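Local coordinates for protein putative phosphomannomutase (Thermus thermophilus, PDB 1TUO) that probably acts as a magnesium-dependent phosphosugar mutase of the phosphohexose mutase family, moving a phosphate between positions on a sugar, at residues A287-A292 with V308-V313. Residues are numbered along the deposited sequence; the frame is centred on the assembly and turned at random.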
ATOM      1  N   ALA A 287       2.317 -15.988  -7.085  1.00 23.24           N
ATOM      2  CA  ALA A 287       1.719 -14.886  -6.352  1.00 22.87           C
ATOM      3  C   ALA A 287       2.528 -14.826  -5.063  1.00 22.51           C
ATOM      4  O   ALA A 287       2.905 -15.866  -4.520  1.00 22.83           O
ATOM      5  CB  ALA A 287       0.253 -15.190  -6.044  1.00 23.39           C
ATOM      6  N   VAL A 288       2.807 -13.620  -4.576  1.00 21.21           N
ATOM      7  CA  VAL A 288       3.574 -13.465  -3.347  1.00 21.13           C
ATOM      8  C   VAL A 288       2.674 -12.805  -2.306  1.00 21.67           C
ATOM      9  O   VAL A 288       1.971 -11.848  -2.612  1.00 22.25           O
ATOM     10  CB  VAL A 288       4.827 -12.591  -3.579  1.00 20.21           C
ATOM     11  CG1 VAL A 288       5.726 -12.627  -2.344  1.00 21.38           C
ATOM     12  CG2 VAL A 288       5.574 -13.077  -4.819  1.00 22.22           C
ATOM     13  N   LYS A 289       2.687 -13.333  -1.086  1.00 21.79           N
ATOM     14  CA  LYS A 289       1.847 -12.795  -0.012  1.00 20.98           C
ATOM     15  C   LYS A 289       2.577 -12.825   1.319  1.00 22.41           C
ATOM     16  O   LYS A 289       3.407 -13.702   1.554  1.00 21.39           O
ATOM     17  CB  LYS A 289       0.561 -13.625   0.116  1.00 21.36           C
ATOM     18  CG  LYS A 289       0.817 -15.122   0.327  1.00 22.30           C
ATOM     19  CD  LYS A 289      -0.425 -15.885   0.812  1.00 25.04           C
ATOM     20  CE  LYS A 289      -0.375 -16.123   2.322  1.00 25.42           C
ATOM     21  NZ  LYS A 289      -1.446 -17.049   2.817  1.00 27.72           N
ATOM     22  N   ASN A 290       2.288 -11.871   2.200  1.00 21.66           N
ATOM     23  CA  ASN A 290       2.946 -11.924   3.495  1.00 21.63           C
ATOM     24  C   ASN A 290       2.197 -12.918   4.383  1.00 21.22           C
ATOM     25  O   ASN A 290       1.127 -13.419   4.020  1.00 21.75           O
ATOM     26  CB  ASN A 290       3.068 -10.532   4.154  1.00 22.50           C
ATOM     27  CG  ASN A 290       1.763 -10.009   4.745  1.00 24.79           C
ATOM     28  OD1 ASN A 290       0.867 -10.768   5.121  1.00 23.77           O
ATOM     29  ND2 ASN A 290       1.678  -8.686   4.866  1.00 23.19           N
ATOM     30  N   PHE A 291       2.778 -13.200   5.542  1.00 21.31           N
ATOM     31  CA  PHE A 291       2.262 -14.170   6.504  1.00 21.75           C
ATOM     32  C   PHE A 291       0.830 -13.994   7.022  1.00 21.58           C
ATOM     33  O   PHE A 291       0.222 -14.959   7.481  1.00 22.87           O
ATOM     34  CB  PHE A 291       3.241 -14.225   7.682  1.00 22.49           C
ATOM     35  CG  PHE A 291       3.196 -15.503   8.472  1.00 24.02           C
ATOM     36  CD1 PHE A 291       3.156 -16.737   7.830  1.00 23.85           C
ATOM     37  CD2 PHE A 291       3.270 -15.472   9.864  1.00 24.49           C
ATOM     38  CE1 PHE A 291       3.194 -17.927   8.560  1.00 24.15           C
ATOM     39  CE2 PHE A 291       3.310 -16.651  10.602  1.00 25.11           C
ATOM     40  CZ  PHE A 291       3.272 -17.882   9.951  1.00 25.25           C
ATOM     41  N   ALA A 292       0.288 -12.784   6.955  1.00 21.26           N
ATOM     42  CA  ALA A 292      -1.059 -12.542   7.468  1.00 22.06           C
ATOM     43  C   ALA A 292      -2.150 -12.540   6.401  1.00 22.71           C
ATOM     44  O   ALA A 292      -3.318 -12.260   6.691  1.00 23.08           O
ATOM     45  CB  ALA A 292      -1.086 -11.229   8.250  1.00 23.68           C
ATOM     46  N   VAL A 308       2.623 -20.122  -4.916  1.00 24.55           N
ATOM     47  CA  VAL A 308       2.389 -19.064  -3.941  1.00 23.15           C
ATOM     48  C   VAL A 308       3.547 -19.031  -2.963  1.00 22.44           C
ATOM     49  O   VAL A 308       3.856 -20.031  -2.316  1.00 23.70           O
ATOM     50  CB  VAL A 308       1.080 -19.287  -3.159  1.00 22.82           C
ATOM     51  CG1 VAL A 308       0.891 -18.171  -2.135  1.00 22.42           C
ATOM     52  CG2 VAL A 308      -0.092 -19.318  -4.116  1.00 21.72           C
ATOM     53  N   THR A 309       4.197 -17.874  -2.878  1.00 20.64           N
ATOM     54  CA  THR A 309       5.321 -17.681  -1.977  1.00 20.73           C
ATOM     55  C   THR A 309       4.846 -16.865  -0.790  1.00 20.95           C
ATOM     56  O   THR A 309       4.194 -15.847  -0.970  1.00 20.15           O
ATOM     57  CB  THR A 309       6.457 -16.916  -2.675  1.00 21.09           C
ATOM     58  OG1 THR A 309       6.978 -17.717  -3.745  1.00 22.51           O
ATOM     59  CG2 THR A 309       7.572 -16.588  -1.684  1.00 21.26           C
ATOM     60  N   THR A 310       5.165 -17.323   0.418  1.00 22.07           N
ATOM     61  CA  THR A 310       4.773 -16.620   1.634  1.00 22.55           C
ATOM     62  C   THR A 310       5.999 -15.980   2.261  1.00 23.00           C
ATOM     63  O   THR A 310       7.027 -16.633   2.447  1.00 23.77           O
ATOM     64  CB  THR A 310       4.124 -17.579   2.650  1.00 23.21           C
ATOM     65  OG1 THR A 310       2.957 -18.167   2.064  1.00 23.88           O
ATOM     66  CG2 THR A 310       3.723 -16.833   3.921  1.00 24.52           C
ATOM     67  N   THR A 311       5.884 -14.699   2.589  1.00 23.35           N
ATOM     68  CA  THR A 311       6.986 -13.956   3.179  1.00 25.05           C
ATOM     69  C   THR A 311       6.591 -13.330   4.509  1.00 25.90           C
ATOM     70  O   THR A 311       5.410 -13.200   4.820  1.00 24.24           O
ATOM     71  CB  THR A 311       7.415 -12.809   2.265  1.00 25.61           C
ATOM     72  OG1 THR A 311       6.316 -11.900   2.107  1.00 27.43           O
ATOM     73  CG2 THR A 311       7.826 -13.340   0.898  1.00 27.54           C
ATOM     74  N   PRO A 312       7.586 -12.957   5.325  1.00 27.02           N
ATOM     75  CA  PRO A 312       7.273 -12.333   6.613  1.00 27.42           C
ATOM     76  C   PRO A 312       6.654 -10.983   6.270  1.00 27.54           C
ATOM     77  O   PRO A 312       6.764 -10.526   5.133  1.00 27.10           O
ATOM     78  CB  PRO A 312       8.646 -12.176   7.257  1.00 28.02           C
ATOM     79  CG  PRO A 312       9.417 -13.344   6.696  1.00 27.71           C
ATOM     80  CD  PRO A 312       9.016 -13.303   5.239  1.00 28.28           C
ATOM     81  N   VAL A 313       6.005 -10.340   7.233  1.00 28.68           N
ATOM     82  CA  VAL A 313       5.413  -9.036   6.964  1.00 28.86           C
ATOM     83  C   VAL A 313       6.518  -8.018   6.677  1.00 29.72           C
ATOM     84  O   VAL A 313       7.547  -7.986   7.356  1.00 31.25           O
ATOM     85  CB  VAL A 313       4.551  -8.555   8.150  1.00 28.95           C
ATOM     86  CG1 VAL A 313       4.087  -7.119   7.912  1.00 29.64           C
ATOM     87  CG2 VAL A 313       3.350  -9.473   8.315  1.00 28.22           C
TER
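Ala287 O accepts a hydrogen bond from Thr309 N at 2.9 Å, one of the bonds of a parallel strand pair that closes the beta-alpha-beta unit of strand 286-290, helix 296-304 and strand 308-311. The pair illustrates how an inner strand of an alpha/beta/alpha domain, here domain III of the phosphohexose mutase family, carries an edge strand of its sheet. Val288 turns to the face where helix 315-322 packs, and there its side chain crosses that of Thr311 at about a right angle, CG1 lying 3.9 Å from Thr311 CG2. Lys289 bonds through both backbone groups: its N reaches Thr309 O at 2.9 Å, almost in line with that carbonyl, while its O takes the N-H of Thr311 from slightly off the carbonyl plane. On the opposite face its side chain runs alongside Thr310 and brings CG to 3.9 Å from Val308 CG1. A bend at chi3 (-100°) helps carry its ammonium back to Asp298, a salt bridge joining strand to helix, and to the carbonyls of Val293 and Thr294. Asn290 ends the strand with an Asx turn, OD1 accepting from Ala292 N at 2.8 Å, while ND2, bound to Glu333, lies beside Val313 CG2. Phe291, whose ring also meets Lys420 in a cation-pi contact, makes a weak, bent bond from N to Thr311 O (2.7 Å, 120° at the hydrogen), and its ring edge receives Thr310 CG2 4.0 Å from CD1.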